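Local coordinates for protein methane monooxygenase hydroxylase, MmoD (Methylosinus sporium, PDB 6D7K) that probably binds the hydroxylase of soluble methane monooxygenase as a regulatory, inhibitory partner rather than oxidising methane itself, at residues R16-I19 against Y25-F28; W36-L41 against R59-H64; E45-G50 against S67-Q72. All blocks are in the same frame, centred on the assembly; numbering follows the deposited sequence.

Contact 1 of 3, residues R16-I19 against Y25-F28; sequences RILI and YEAF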
loop_
_atom_site.group_PDB
_atom_site.type_symbol
_atom_site.label_atom_id
_atom_site.label_comp_id
_atom_site.label_asym_id
_atom_site.label_seq_id
_atom_site.Cartn_x
_atom_site.Cartn_y
_atom_site.Cartn_z
ATOM N N ARG H 16 19.081 7.324 -25.301
ATOM C CA ARG H 16 18.992 8.313 -24.254
ATOM C C ARG H 16 20.374 8.904 -23.998
ATOM O O ARG H 16 21.403 8.347 -24.400
ATOM C CB ARG H 16 18.438 7.683 -22.985
ATOM C CG ARG H 16 19.351 6.674 -22.409
ATOM C CD ARG H 16 18.819 6.128 -21.118
ATOM N NE ARG H 16 19.870 5.450 -20.363
ATOM C CZ ARG H 16 19.699 4.944 -19.147
ATOM N NH1 ARG H 16 18.516 5.041 -18.557
ATOM N NH2 ARG H 16 20.711 4.350 -18.521
ATOM N N ILE H 17 20.392 10.031 -23.294
ATOM C CA ILE H 17 21.575 10.872 -23.169
ATOM C C ILE H 17 21.803 11.136 -21.692
ATOM O O ILE H 17 20.857 11.460 -20.971
ATOM C CB ILE H 17 21.392 12.196 -23.947
ATOM C CG1 ILE H 17 21.289 11.928 -25.449
ATOM C CG2 ILE H 17 22.495 13.210 -23.634
ATOM C CD1 ILE H 17 22.602 11.641 -26.095
ATOM N N LEU H 18 23.046 10.996 -21.238
ATOM C CA LEU H 18 23.388 11.244 -19.842
ATOM C C LEU H 18 23.642 12.731 -19.624
ATOM O O LEU H 18 24.597 13.285 -20.176
ATOM C CB LEU H 18 24.625 10.442 -19.454
ATOM C CG LEU H 18 25.094 10.773 -18.045
ATOM C CD1 LEU H 18 24.233 10.026 -17.051
ATOM C CD2 LEU H 18 26.536 10.415 -17.877
ATOM N N ILE H 19 22.818 13.378 -18.800
ATOM C CA ILE H 19 22.947 14.814 -18.584
ATOM C C ILE H 19 23.488 15.180 -17.201
ATOM O O ILE H 19 23.879 16.341 -16.996
ATOM C CB ILE H 19 21.612 15.554 -18.854
ATOM C CG1 ILE H 19 20.465 15.016 -17.990
ATOM C CG2 ILE H 19 21.242 15.481 -20.326
ATOM C CD1 ILE H 19 19.218 15.909 -17.996
ATOM N N TYR H 25 24.341 11.050 -7.837
ATOM C CA TYR H 25 23.178 11.259 -8.695
ATOM C C TYR H 25 23.516 11.043 -10.165
ATOM O O TYR H 25 24.630 11.324 -10.602
ATOM C CB TYR H 25 22.601 12.649 -8.482
ATOM C CG TYR H 25 21.942 12.808 -7.125
ATOM C CD1 TYR H 25 20.682 12.254 -6.867
ATOM C CD2 TYR H 25 22.570 13.506 -6.100
ATOM C CE1 TYR H 25 20.068 12.400 -5.624
ATOM C CE2 TYR H 25 21.961 13.660 -4.856
ATOM C CZ TYR H 25 20.715 13.104 -4.622
ATOM O OH TYR H 25 20.121 13.242 -3.387
ATOM N N GLU H 26 22.556 10.502 -10.913
ATOM C CA GLU H 26 22.607 10.464 -12.366
ATOM C C GLU H 26 21.273 10.950 -12.916
ATOM O O GLU H 26 20.230 10.755 -12.284
ATOM C CB GLU H 26 22.894 9.060 -12.891
ATOM C CG GLU H 26 24.264 8.550 -12.516
ATOM C CD GLU H 26 24.701 7.356 -13.353
ATOM O OE1 GLU H 26 24.050 6.290 -13.257
ATOM O OE2 GLU H 26 25.696 7.494 -14.112
ATOM N N ALA H 27 21.294 11.579 -14.097
ATOM C CA ALA H 27 20.050 11.962 -14.759
ATOM C C ALA H 27 20.150 11.711 -16.255
ATOM O O ALA H 27 21.155 12.051 -16.882
ATOM C CB ALA H 27 19.702 13.427 -14.491
ATOM N N PHE H 28 19.113 11.115 -16.824
ATOM C CA PHE H 28 19.065 10.839 -18.248
ATOM C C PHE H 28 17.912 11.618 -18.864
ATOM O O PHE H 28 16.967 12.007 -18.174
ATOM C CB PHE H 28 18.905 9.340 -18.520
ATOM C CG PHE H 28 20.082 8.506 -18.041
ATOM C CD1 PHE H 28 20.172 8.089 -16.709
ATOM C CD2 PHE H 28 21.100 8.145 -18.920
ATOM C CE1 PHE H 28 21.262 7.332 -16.277
ATOM C CE2 PHE H 28 22.191 7.405 -18.481
ATOM C CZ PHE H 28 22.266 6.991 -17.167
#

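Contact 2 of 3, residues W36-L41 against R59-H64; sequences WRWEIL and RKAVAH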
loop_
_atom_site.group_PDB
_atom_site.type_symbol
_atom_site.label_atom_id
_atom_site.label_comp_id
_atom_site.label_asym_id
_atom_site.label_seq_id
_atom_site.Cartn_x
_atom_site.Cartn_y
_atom_site.Cartn_z
ATOM N N TRP H 36 10.403 15.536 -24.150
ATOM C CA TRP H 36 11.631 14.896 -23.744
ATOM C C TRP H 36 11.398 14.331 -22.353
ATOM O O TRP H 36 10.889 14.990 -21.530
ATOM C CB TRP H 36 12.806 15.865 -23.741
ATOM C CG TRP H 36 13.399 16.229 -25.022
ATOM C CD1 TRP H 36 12.885 17.026 -25.919
ATOM C CD2 TRP H 36 14.676 15.878 -25.500
ATOM N NE1 TRP H 36 13.707 17.189 -26.949
ATOM C CE2 TRP H 36 14.832 16.480 -26.712
ATOM C CE3 TRP H 36 15.699 15.083 -25.025
ATOM C CZ2 TRP H 36 15.955 16.331 -27.451
ATOM C CZ3 TRP H 36 16.773 14.933 -25.755
ATOM C CH2 TRP H 36 16.916 15.553 -26.944
ATOM N N ARG H 37 11.771 13.095 -22.110
ATOM C CA ARG H 37 11.572 12.451 -20.841
ATOM C C ARG H 37 12.814 12.325 -20.037
ATOM O O ARG H 37 13.733 11.812 -20.477
ATOM C CB ARG H 37 11.002 11.068 -21.066
ATOM C CG ARG H 37 10.026 10.620 -20.031
ATOM C CD ARG H 37 10.231 9.197 -19.600
ATOM N NE ARG H 37 9.427 8.302 -20.394
ATOM C CZ ARG H 37 8.405 7.587 -19.953
ATOM N NH1 ARG H 37 8.061 7.615 -18.696
ATOM N NH2 ARG H 37 7.726 6.841 -20.785
ATOM N N TRP H 38 12.820 12.751 -18.804
ATOM C CA TRP H 38 14.040 12.636 -18.037
ATOM C C TRP H 38 13.766 11.879 -16.742
ATOM O O TRP H 38 12.632 11.823 -16.264
ATOM C CB TRP H 38 14.644 14.021 -17.748
ATOM C CG TRP H 38 13.693 15.090 -17.249
ATOM C CD1 TRP H 38 13.112 16.085 -17.991
ATOM C CD2 TRP H 38 13.260 15.305 -15.898
ATOM N NE1 TRP H 38 12.338 16.890 -17.187
ATOM C CE2 TRP H 38 12.415 16.429 -15.900
ATOM C CE3 TRP H 38 13.501 14.652 -14.691
ATOM C CZ2 TRP H 38 11.816 16.906 -14.750
ATOM C CZ3 TRP H 38 12.903 15.135 -13.553
ATOM C CH2 TRP H 38 12.067 16.246 -13.591
ATOM N N GLU H 39 14.826 11.273 -16.193
ATOM C CA GLU H 39 14.780 10.562 -14.918
ATOM C C GLU H 39 16.038 10.863 -14.119
ATOM O O GLU H 39 17.106 11.130 -14.683
ATOM C CB GLU H 39 14.656 9.056 -15.106
ATOM C CG GLU H 39 15.348 8.590 -16.342
ATOM C CD GLU H 39 15.451 7.083 -16.419
ATOM O OE1 GLU H 39 16.022 6.574 -17.420
ATOM O OE2 GLU H 39 14.956 6.410 -15.484
ATOM N N ILE H 40 15.906 10.800 -12.800
ATOM C CA ILE H 40 17.003 11.041 -11.876
ATOM C C ILE H 40 17.193 9.791 -11.030
ATOM O O ILE H 40 16.212 9.221 -10.533
ATOM C CB ILE H 40 16.721 12.262 -10.987
ATOM C CG1 ILE H 40 16.451 13.494 -11.856
ATOM C CG2 ILE H 40 17.881 12.482 -10.006
ATOM C CD1 ILE H 40 16.014 14.730 -11.056
ATOM N N LEU H 41 18.446 9.356 -10.869
ATOM C CA LEU H 41 18.759 8.190 -10.043
ATOM C C LEU H 41 19.654 8.614 -8.896
ATOM O O LEU H 41 20.530 9.471 -9.060
ATOM C CB LEU H 41 19.438 7.069 -10.824
ATOM C CG LEU H 41 18.658 6.366 -11.936
ATOM C CD1 LEU H 41 18.132 7.354 -12.930
ATOM C CD2 LEU H 41 19.543 5.355 -12.657
ATOM N N ARG H 59 17.848 19.810 -18.980
ATOM C CA ARG H 59 18.991 20.062 -18.110
ATOM C C ARG H 59 18.618 21.012 -16.989
ATOM O O ARG H 59 18.961 20.785 -15.823
ATOM C CB ARG H 59 20.153 20.627 -18.918
ATOM C CG ARG H 59 20.675 19.660 -19.958
ATOM C CD ARG H 59 21.748 20.292 -20.804
ATOM N NE ARG H 59 23.072 20.106 -20.234
ATOM C CZ ARG H 59 24.186 20.619 -20.746
ATOM N NH1 ARG H 59 24.146 21.373 -21.840
ATOM N NH2 ARG H 59 25.351 20.373 -20.159
ATOM N N LYS H 60 17.906 22.081 -17.321
ATOM C CA LYS H 60 17.526 23.065 -16.316
ATOM C C LYS H 60 16.590 22.451 -15.287
ATOM O O LYS H 60 16.737 22.690 -14.082
ATOM C CB LYS H 60 16.887 24.264 -17.015
ATOM C CG LYS H 60 17.859 25.022 -17.895
ATOM C CD LYS H 60 18.666 26.033 -17.068
ATOM C CE LYS H 60 17.744 26.787 -16.076
ATOM N NZ LYS H 60 18.435 27.679 -15.076
ATOM N N ALA H 61 15.645 21.624 -15.754
ATOM C CA ALA H 61 14.713 20.939 -14.870
ATOM C C ALA H 61 15.441 20.018 -13.896
ATOM O O ALA H 61 15.216 20.074 -12.679
ATOM C CB ALA H 61 13.720 20.140 -15.710
ATOM N N VAL H 62 16.305 19.142 -14.427
ATOM C CA VAL H 62 17.057 18.218 -13.586
ATOM C C VAL H 62 17.912 18.996 -12.596
ATOM O O VAL H 62 18.104 18.562 -11.447
ATOM C CB VAL H 62 17.900 17.253 -14.454
ATOM C CG1 VAL H 62 19.054 16.668 -13.651
ATOM C CG2 VAL H 62 17.027 16.143 -15.058
ATOM N N ALA H 63 18.415 20.167 -13.002
ATOM C CA ALA H 63 19.237 20.954 -12.085
ATOM C C ALA H 63 18.400 21.503 -10.925
ATOM O O ALA H 63 18.850 21.518 -9.772
ATOM C CB ALA H 63 19.960 22.073 -12.839
ATOM N N HIS H 64 17.176 21.946 -11.198
ATOM C CA HIS H 64 16.317 22.417 -10.121
ATOM C C HIS H 64 16.076 21.304 -9.111
ATOM O O HIS H 64 16.321 21.468 -7.911
ATOM C CB HIS H 64 14.984 22.915 -10.682
ATOM C CG HIS H 64 15.032 24.291 -11.272
ATOM N ND1 HIS H 64 15.696 25.340 -10.672
ATOM C CD2 HIS H 64 14.459 24.800 -12.391
ATOM C CE1 HIS H 64 15.548 26.428 -11.408
ATOM N NE2 HIS H 64 14.805 26.125 -12.458
#

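Contact 3 of 3, residues E45-G50 against S67-Q72; sequences EFVQEG and SHFKRQ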
loop_
_atom_site.group_PDB
_atom_site.type_symbol
_atom_site.label_atom_id
_atom_site.label_comp_id
_atom_site.label_asym_id
_atom_site.label_seq_id
_atom_site.Cartn_x
_atom_site.Cartn_y
_atom_site.Cartn_z
ATOM N N GLU H 45 19.473 3.966 -7.939
ATOM C CA GLU H 45 18.051 3.651 -7.859
ATOM C C GLU H 45 17.208 4.796 -8.410
ATOM O O GLU H 45 17.500 5.974 -8.174
ATOM C CB GLU H 45 17.644 3.348 -6.413
ATOM N N PHE H 46 16.157 4.440 -9.149
ATOM C CA PHE H 46 15.257 5.432 -9.724
ATOM C C PHE H 46 14.589 6.235 -8.621
ATOM O O PHE H 46 14.079 5.673 -7.655
ATOM C CB PHE H 46 14.213 4.736 -10.587
ATOM C CG PHE H 46 13.071 5.618 -10.991
ATOM C CD1 PHE H 46 13.158 6.409 -12.138
ATOM C CD2 PHE H 46 11.899 5.655 -10.233
ATOM C CE1 PHE H 46 12.094 7.228 -12.520
ATOM C CE2 PHE H 46 10.833 6.461 -10.609
ATOM C CZ PHE H 46 10.932 7.256 -11.754
ATOM N N VAL H 47 14.594 7.556 -8.754
ATOM C CA VAL H 47 14.066 8.435 -7.725
ATOM C C VAL H 47 12.903 9.283 -8.232
ATOM O O VAL H 47 11.966 9.573 -7.478
ATOM C CB VAL H 47 15.178 9.328 -7.152
ATOM C CG1 VAL H 47 14.607 10.312 -6.165
ATOM C CG2 VAL H 47 16.214 8.465 -6.490
ATOM N N GLN H 48 12.931 9.689 -9.498
ATOM C CA GLN H 48 12.055 10.762 -9.924
ATOM C C GLN H 48 12.083 10.842 -11.435
ATOM O O GLN H 48 13.131 10.638 -12.048
ATOM C CB GLN H 48 12.487 12.099 -9.321
ATOM C CG GLN H 48 11.703 13.314 -9.845
ATOM C CD GLN H 48 10.256 13.315 -9.397
ATOM O OE1 GLN H 48 9.958 13.068 -8.231
ATOM N NE2 GLN H 48 9.345 13.570 -10.330
ATOM N N GLU H 49 10.929 11.165 -12.012
ATOM C CA GLU H 49 10.686 11.132 -13.440
ATOM C C GLU H 49 10.058 12.458 -13.852
ATOM O O GLU H 49 9.299 13.058 -13.083
ATOM C CB GLU H 49 9.773 9.953 -13.770
ATOM C CG GLU H 49 9.238 9.962 -15.152
ATOM C CD GLU H 49 8.102 8.969 -15.378
ATOM O OE1 GLU H 49 7.703 8.233 -14.434
ATOM O OE2 GLU H 49 7.610 8.933 -16.530
ATOM N N GLY H 50 10.375 12.921 -15.064
ATOM C CA GLY H 50 9.922 14.234 -15.485
ATOM C C GLY H 50 9.914 14.389 -16.991
ATOM O O GLY H 50 10.245 13.462 -17.738
ATOM N N SER H 67 19.161 20.411 -7.061
ATOM C CA SER H 67 19.415 21.379 -6.004
ATOM C C SER H 67 18.564 21.063 -4.787
ATOM O O SER H 67 19.009 21.228 -3.648
ATOM C CB SER H 67 19.141 22.791 -6.512
ATOM O OG SER H 67 18.365 23.533 -5.595
ATOM N N HIS H 68 17.351 20.565 -5.012
ATOM C CA HIS H 68 16.457 20.268 -3.905
ATOM C C HIS H 68 16.920 19.016 -3.181
ATOM O O HIS H 68 17.076 19.019 -1.957
ATOM C CB HIS H 68 15.015 20.136 -4.421
ATOM C CG HIS H 68 14.106 19.366 -3.516
ATOM N ND1 HIS H 68 13.786 19.791 -2.242
ATOM C CD2 HIS H 68 13.460 18.190 -3.694
ATOM C CE1 HIS H 68 12.990 18.901 -1.673
ATOM N NE2 HIS H 68 12.772 17.922 -2.534
ATOM N N PHE H 69 17.172 17.944 -3.932
ATOM C CA PHE H 69 17.730 16.730 -3.345
ATOM C C PHE H 69 19.006 17.013 -2.561
ATOM O O PHE H 69 19.147 16.586 -1.410
ATOM C CB PHE H 69 17.981 15.695 -4.441
ATOM C CG PHE H 69 16.727 15.107 -4.997
ATOM C CD1 PHE H 69 15.502 15.442 -4.457
ATOM C CD2 PHE H 69 16.759 14.215 -6.039
ATOM C CE1 PHE H 69 14.331 14.897 -4.962
ATOM C CE2 PHE H 69 15.583 13.666 -6.547
ATOM C CZ PHE H 69 14.381 14.006 -6.011
ATOM N N LYS H 70 19.953 17.733 -3.163
ATOM C CA LYS H 70 21.229 17.961 -2.483
ATOM C C LYS H 70 21.046 18.770 -1.203
ATOM O O LYS H 70 21.697 18.488 -0.193
ATOM C CB LYS H 70 22.221 18.644 -3.428
ATOM C CG LYS H 70 22.658 17.745 -4.574
ATOM C CD LYS H 70 23.569 18.469 -5.541
ATOM C CE LYS H 70 23.925 17.590 -6.730
ATOM N NZ LYS H 70 25.048 16.675 -6.428
ATOM N N ARG H 71 20.162 19.772 -1.225
ATOM C CA ARG H 71 19.810 20.488 -0.002
ATOM C C ARG H 71 19.273 19.540 1.064
ATOM O O ARG H 71 19.587 19.689 2.250
ATOM C CB ARG H 71 18.777 21.569 -0.310
ATOM C CG ARG H 71 19.271 22.979 -0.107
ATOM C CD ARG H 71 18.200 23.974 -0.485
ATOM N NE ARG H 71 18.458 24.604 -1.779
ATOM C CZ ARG H 71 19.139 25.738 -1.928
ATOM N NH1 ARG H 71 19.624 26.350 -0.853
ATOM N NH2 ARG H 71 19.334 26.261 -3.144
ATOM N N GLN H 72 18.448 18.570 0.664
ATOM C CA GLN H 72 17.966 17.574 1.614
ATOM C C GLN H 72 19.131 16.805 2.212
ATOM O O GLN H 72 19.221 16.642 3.434
ATOM C CB GLN H 72 16.967 16.618 0.944
ATOM C CG GLN H 72 15.609 17.258 0.646
ATOM C CD GLN H 72 14.478 16.258 0.401
ATOM O OE1 GLN H 72 14.586 15.360 -0.443
ATOM N NE2 GLN H 72 13.377 16.423 1.139
#

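Contact 1 of 3, residues R16-I19 against Y25-F28
R16 lays its guanidinium flat over one face of the F28 ring, the two planes only 16° from parallel. CZ of R16 hangs almost above the middle of that ring, 3.5 Å from its centroid, so the pair is a stacked cation-pi contact; NE comes down on F28 CD2 at 3.3 Å, while NH2 reaches over CE2 and CZ. CG of R16 sits between the backbone N and the carbonyl carbon (chi1 66°), and the chain then runs extended to NE, carrying the flat group out over the ring. NH1 also makes a salt bridge to E39, two strands across the sheet. I17 adds its carbonyl: the O accepts a CA-H...O contact from F28 CA. L18 follows as the antiparallel, non-hydrogen-bonded partner of F28 in the first hairpin, with CA atoms 4.6 Å apart. Its CD1 makes a CH-pi contact with the ring face opposite R16, 3.9 Å from the centroid. I19 closes the run: its N donates a nearly straight hydrogen bond to A27 O (2.9 Å, 159°), and its CG1 packs on A27 CB. I19 and A27 also touch helix 55-74, through F55 and V62 respectively. With an alanine at F28 the platform shared by R16 and L18 is gone, and the guanidinium, still paired with E39, would probably be freer to turn. The aromatic ring thus serves two chemistries at once, a cation on one face and a methyl on the other, while E39 likely balances the charge.

Contact 2 of 3, residues W36-L41 against R59-H64
W38 reaches from its strand toward the helix and meets V62 first and A61 further out. Its CB is 4.2 Å from V62 CG2, the nearest helix atom there. CG lies between the backbone N and the carbonyl carbon (chi1 47°), which brings the indole out toward the helix. From CG the ring passes V62 CG2 obliquely through CD2, and CE3 comes closest to that methyl, at 3.8 Å. Further along the indole, and on the same side of its plane, NE1 and CZ2 rest against A61 CB, at 3.8 Å and 3.9 Å. NE1 also has a weak hydrogen bond to S52 OG on the neighbouring strand. Two residues on, I40 adds CG1, 4.2 Å from the same V62 CG2, so that one methyl serves both strand residues. The other branch of V62 goes to A27 of strand 25-31. Strand and helix axes are 9.5 Å apart and inclined by 27°, the helix running roughly along the strand, as in an open-faced alpha/beta sandwich. An acidic side chain of another protein also packs on W38. Across the contact the chemistry is apolar, so fit and burial, rather than directed bonds, probably hold helix on strand here.

Contact 3 of 3, residues E45-G50 against S67-Q72
A classic beta bulge in strand 45-52, outermost in the chain's own antiparallel sheet, puts V47 and Q48 against F69 of the helix packed on it. Both bulge residues face I40 of the neighbouring strand and share it as backbone partner. The helix-like psi of V47 (-34°) is what a classic bulge asks of its first residue, and it turns both CB atoms toward the helix, where a regular strand would send one of them away. V47 and F69 come at each other from opposite directions. With CG1 of V47 anti to the backbone N (chi1 175°), that methyl is aimed at the far end of the phenyl ring and meets CE2 of F69 at 3.5 Å and CZ at 3.7 Å, obliquely. Q48 arrives at the edge of the ring, near its plane, with CB 4.3 Å from F69 CZ. So two consecutive strand residues close round the end of one aromatic side chain. Further round, R42 lies against the F69 ring in a cation-pi contact and also touches V47, while Y25 packs on F69 from strand 25-31. Small and wholly apolar, the contact joins the second half of the helix to the last strand. Beyond its CB, Q48 turns to polar work: NE2 makes a weak hydrogen bond to the backbone of another protein's chain, and within its own strand it donates to E49 O at 2.8 Å, bent to 138° and tilted from the carbonyl plane.

Overall arrangement
Contact 1 closes along the chain before the other two open, while contacts 2 and 3 interleave: both strand segments come first, then both helix segments. All three belong to one four-stranded antiparallel meander with helix 55-74 laid on it. Contact 1 ties the first two strands; contact 2 seats the third under the first half of the helix, and contact 3 brings the fourth to its second half. Contact 2 lies between the others, its centre about 8 Å from that of contact 1 and 9 Å from that of contact 3, which are themselves 13 Å apart. Another protein's chain reaches contacts 2 and 3 but not contact 1, consistent with their part of this compact domain serving as a binding surface.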